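Local coordinates for protein inositol dehydrogenase (Lactobacillus casei, PDB 4MKX) that probably oxidises scyllo-inositol with NAD as an oxidoreductase of the Gfo/Idh/MocA family, at residues Phe139-Asp144 / Ile197-Val202. Sequence-based numbering, arbitrary orientation.
Sequences FMRRFD and IHDIDV
A chi1 of -174° swings the D201 carboxylate away from its own backbone N on helix 197-207, toward the extended side chain of R142, whose chi2 and chi3 are both near 180°. The two groups meet side-on and nearly coplanar: R142 NE gives an almost straight bond (172°) to the syn lone pair of D201 OD2 at 2.9 Å, and R142 NH2 reaches D201 OD1 at 2.8 Å. The same carboxylate lies flat over one face of the F139 ring, 12° from parallel, with D201 CB making a CH-pi contact to that face. At the ring's edge, F139 CE1 touches I197 CG2 at 3.5 Å. R141 runs past H198, its guanidinium laid against H198 CB, and R141 NH1 makes a salt bridge to D199 OD1 at 2.8 Å, from above the carboxylate plane; S167 and S169 also hold D199. On the H198 ring, M140 CE sits over one face, while a water joins H198 ND1 to R141 N. A leucine in place of R142 would probably leave the D201 carboxylate without its paired charge and free to turn off the F139 ring. The contact thus ties the 3-10 turn after the last strand of the Rossmann sheet to a helix of the C-terminal domain, through two salt bridges in which R141 and the partly exposed R142 probably neutralise the buried carboxylates of D199 and D201.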
loop_
_atom_site.group_PDB
_atom_site.type_symbol
_atom_site.label_atom_id
_atom_site.label_comp_id
_atom_site.label_asym_id
_atom_site.label_seq_id
_atom_site.Cartn_x
_atom_site.Cartn_y
_atom_site.Cartn_z
ATOM N N PHE A 139 -16.632 -13.561 21.249
ATOM C CA PHE A 139 -16.560 -12.744 20.033
ATOM C C PHE A 139 -15.291 -11.886 20.073
ATOM O O PHE A 139 -15.331 -10.699 20.419
ATOM C CB PHE A 139 -17.823 -11.885 19.896
ATOM C CG PHE A 139 -19.057 -12.681 19.554
ATOM C CD1 PHE A 139 -19.047 -13.556 18.482
ATOM C CD2 PHE A 139 -20.208 -12.581 20.328
ATOM C CE1 PHE A 139 -20.174 -14.307 18.160
ATOM C CE2 PHE A 139 -21.339 -13.326 20.014
ATOM C CZ PHE A 139 -21.319 -14.191 18.929
ATOM N N MET A 140 -14.156 -12.494 19.726
ATOM C CA MET A 140 -12.869 -11.864 19.995
ATOM C C MET A 140 -12.579 -10.642 19.130
ATOM O O MET A 140 -11.741 -9.822 19.498
ATOM C CB MET A 140 -11.718 -12.875 19.905
ATOM C CG MET A 140 -11.272 -13.258 18.498
ATOM S SD MET A 140 -12.501 -14.238 17.617
ATOM C CE MET A 140 -11.619 -14.629 16.119
ATOM N N ARG A 141 -13.270 -10.487 18.008
ATOM C CA ARG A 141 -12.997 -9.326 17.161
ATOM C C ARG A 141 -13.330 -8.027 17.885
ATOM O O ARG A 141 -12.729 -6.992 17.625
ATOM C CB ARG A 141 -13.755 -9.419 15.843
ATOM C CG ARG A 141 -13.323 -10.606 15.008
ATOM C CD ARG A 141 -13.886 -10.478 13.621
ATOM N NE ARG A 141 -13.768 -11.733 12.897
ATOM C CZ ARG A 141 -14.299 -11.941 11.697
ATOM N NH1 ARG A 141 -14.966 -10.968 11.096
ATOM N NH2 ARG A 141 -14.170 -13.131 11.118
ATOM N N ARG A 142 -14.242 -8.092 18.852
ATOM C CA ARG A 142 -14.527 -6.911 19.652
ATOM C C ARG A 142 -13.333 -6.464 20.486
ATOM O O ARG A 142 -13.315 -5.334 20.972
ATOM C CB ARG A 142 -15.725 -7.149 20.572
ATOM C CG ARG A 142 -17.013 -7.441 19.820
ATOM C CD ARG A 142 -18.165 -7.275 20.766
ATOM N NE ARG A 142 -19.427 -7.728 20.207
ATOM C CZ ARG A 142 -20.601 -7.366 20.701
ATOM N NH1 ARG A 142 -20.635 -6.552 21.745
ATOM N NH2 ARG A 142 -21.727 -7.802 20.151
ATOM N N PHE A 143 -12.341 -7.340 20.656
ATOM C CA PHE A 143 -11.145 -6.989 21.424
ATOM C C PHE A 143 -9.912 -6.757 20.575
ATOM O O PHE A 143 -8.845 -6.443 21.094
ATOM C CB PHE A 143 -10.861 -8.071 22.467
ATOM C CG PHE A 143 -11.912 -8.144 23.521
ATOM C CD1 PHE A 143 -13.037 -8.926 23.334
ATOM C CD2 PHE A 143 -11.790 -7.398 24.682
ATOM C CE1 PHE A 143 -14.021 -8.984 24.302
ATOM C CE2 PHE A 143 -12.773 -7.451 25.649
ATOM C CZ PHE A 143 -13.884 -8.242 25.452
ATOM N N ASP A 144 -10.064 -6.881 19.266
ATOM C CA ASP A 144 -8.939 -6.708 18.360
ATOM C C ASP A 144 -8.622 -5.226 18.207
ATOM O O ASP A 144 -9.541 -4.417 18.049
ATOM C CB ASP A 144 -9.310 -7.293 16.991
ATOM C CG ASP A 144 -8.248 -7.051 15.956
ATOM O OD1 ASP A 144 -7.181 -7.701 16.016
ATOM O OD2 ASP A 144 -8.467 -6.217 15.059
ATOM N N ILE A 197 -20.414 -16.222 11.768
ATOM C CA ILE A 197 -20.948 -15.758 13.037
ATOM C C ILE A 197 -20.213 -14.521 13.550
ATOM O O ILE A 197 -20.846 -13.595 14.046
ATOM C CB ILE A 197 -20.963 -16.874 14.112
ATOM C CG1 ILE A 197 -22.020 -17.913 13.749
ATOM C CG2 ILE A 197 -21.319 -16.304 15.477
ATOM C CD1 ILE A 197 -22.484 -18.767 14.923
ATOM N N HIS A 198 -18.887 -14.480 13.407
ATOM C CA HIS A 198 -18.150 -13.306 13.847
ATOM C C HIS A 198 -18.495 -12.087 13.005
ATOM O O HIS A 198 -18.506 -10.959 13.508
ATOM C CB HIS A 198 -16.644 -13.532 13.790
ATOM C CG HIS A 198 -16.132 -14.527 14.781
ATOM N ND1 HIS A 198 -16.219 -14.336 16.142
ATOM C CD2 HIS A 198 -15.502 -15.713 14.604
ATOM C CE1 HIS A 198 -15.679 -15.369 16.764
ATOM N NE2 HIS A 198 -15.224 -16.214 15.851
ATOM N N ASP A 199 -18.766 -12.304 11.722
ATOM C CA ASP A 199 -19.151 -11.207 10.844
ATOM C C ASP A 199 -20.530 -10.661 11.202
ATOM O O ASP A 199 -20.740 -9.450 11.216
ATOM C CB ASP A 199 -19.118 -11.665 9.386
ATOM C CG ASP A 199 -17.719 -11.997 8.915
ATOM O OD1 ASP A 199 -16.824 -11.134 9.041
ATOM O OD2 ASP A 199 -17.511 -13.122 8.421
ATOM N N ILE A 200 -21.461 -11.561 11.503
ATOM C CA ILE A 200 -22.778 -11.149 11.969
ATOM C C ILE A 200 -22.645 -10.307 13.232
ATOM O O ILE A 200 -23.222 -9.225 13.334
ATOM C CB ILE A 200 -23.690 -12.364 12.187
ATOM C CG1 ILE A 200 -24.075 -12.968 10.829
ATOM C CG2 ILE A 200 -24.957 -11.965 12.939
ATOM C CD1 ILE A 200 -24.535 -14.398 10.922
ATOM N N ASP A 201 -21.845 -10.772 14.187
ATOM C CA ASP A 201 -21.646 -9.992 15.391
ATOM C C ASP A 201 -21.018 -8.621 15.136
ATOM O O ASP A 201 -21.412 -7.616 15.736
ATOM C CB ASP A 201 -20.807 -10.778 16.386
ATOM C CG ASP A 201 -20.694 -10.070 17.707
ATOM O OD1 ASP A 201 -21.727 -9.986 18.422
ATOM O OD2 ASP A 201 -19.586 -9.574 18.019
ATOM N N VAL A 202 -20.039 -8.568 14.234
ATOM C CA VAL A 202 -19.426 -7.302 13.872
ATOM C C VAL A 202 -20.451 -6.312 13.309
ATOM O O VAL A 202 -20.438 -5.138 13.661
ATOM C CB VAL A 202 -18.253 -7.514 12.862
ATOM C CG1 VAL A 202 -18.077 -6.324 11.953
ATOM C CG2 VAL A 202 -16.969 -7.828 13.609
HETATM O O HOH W 1 -15.785 -11.681 17.044
#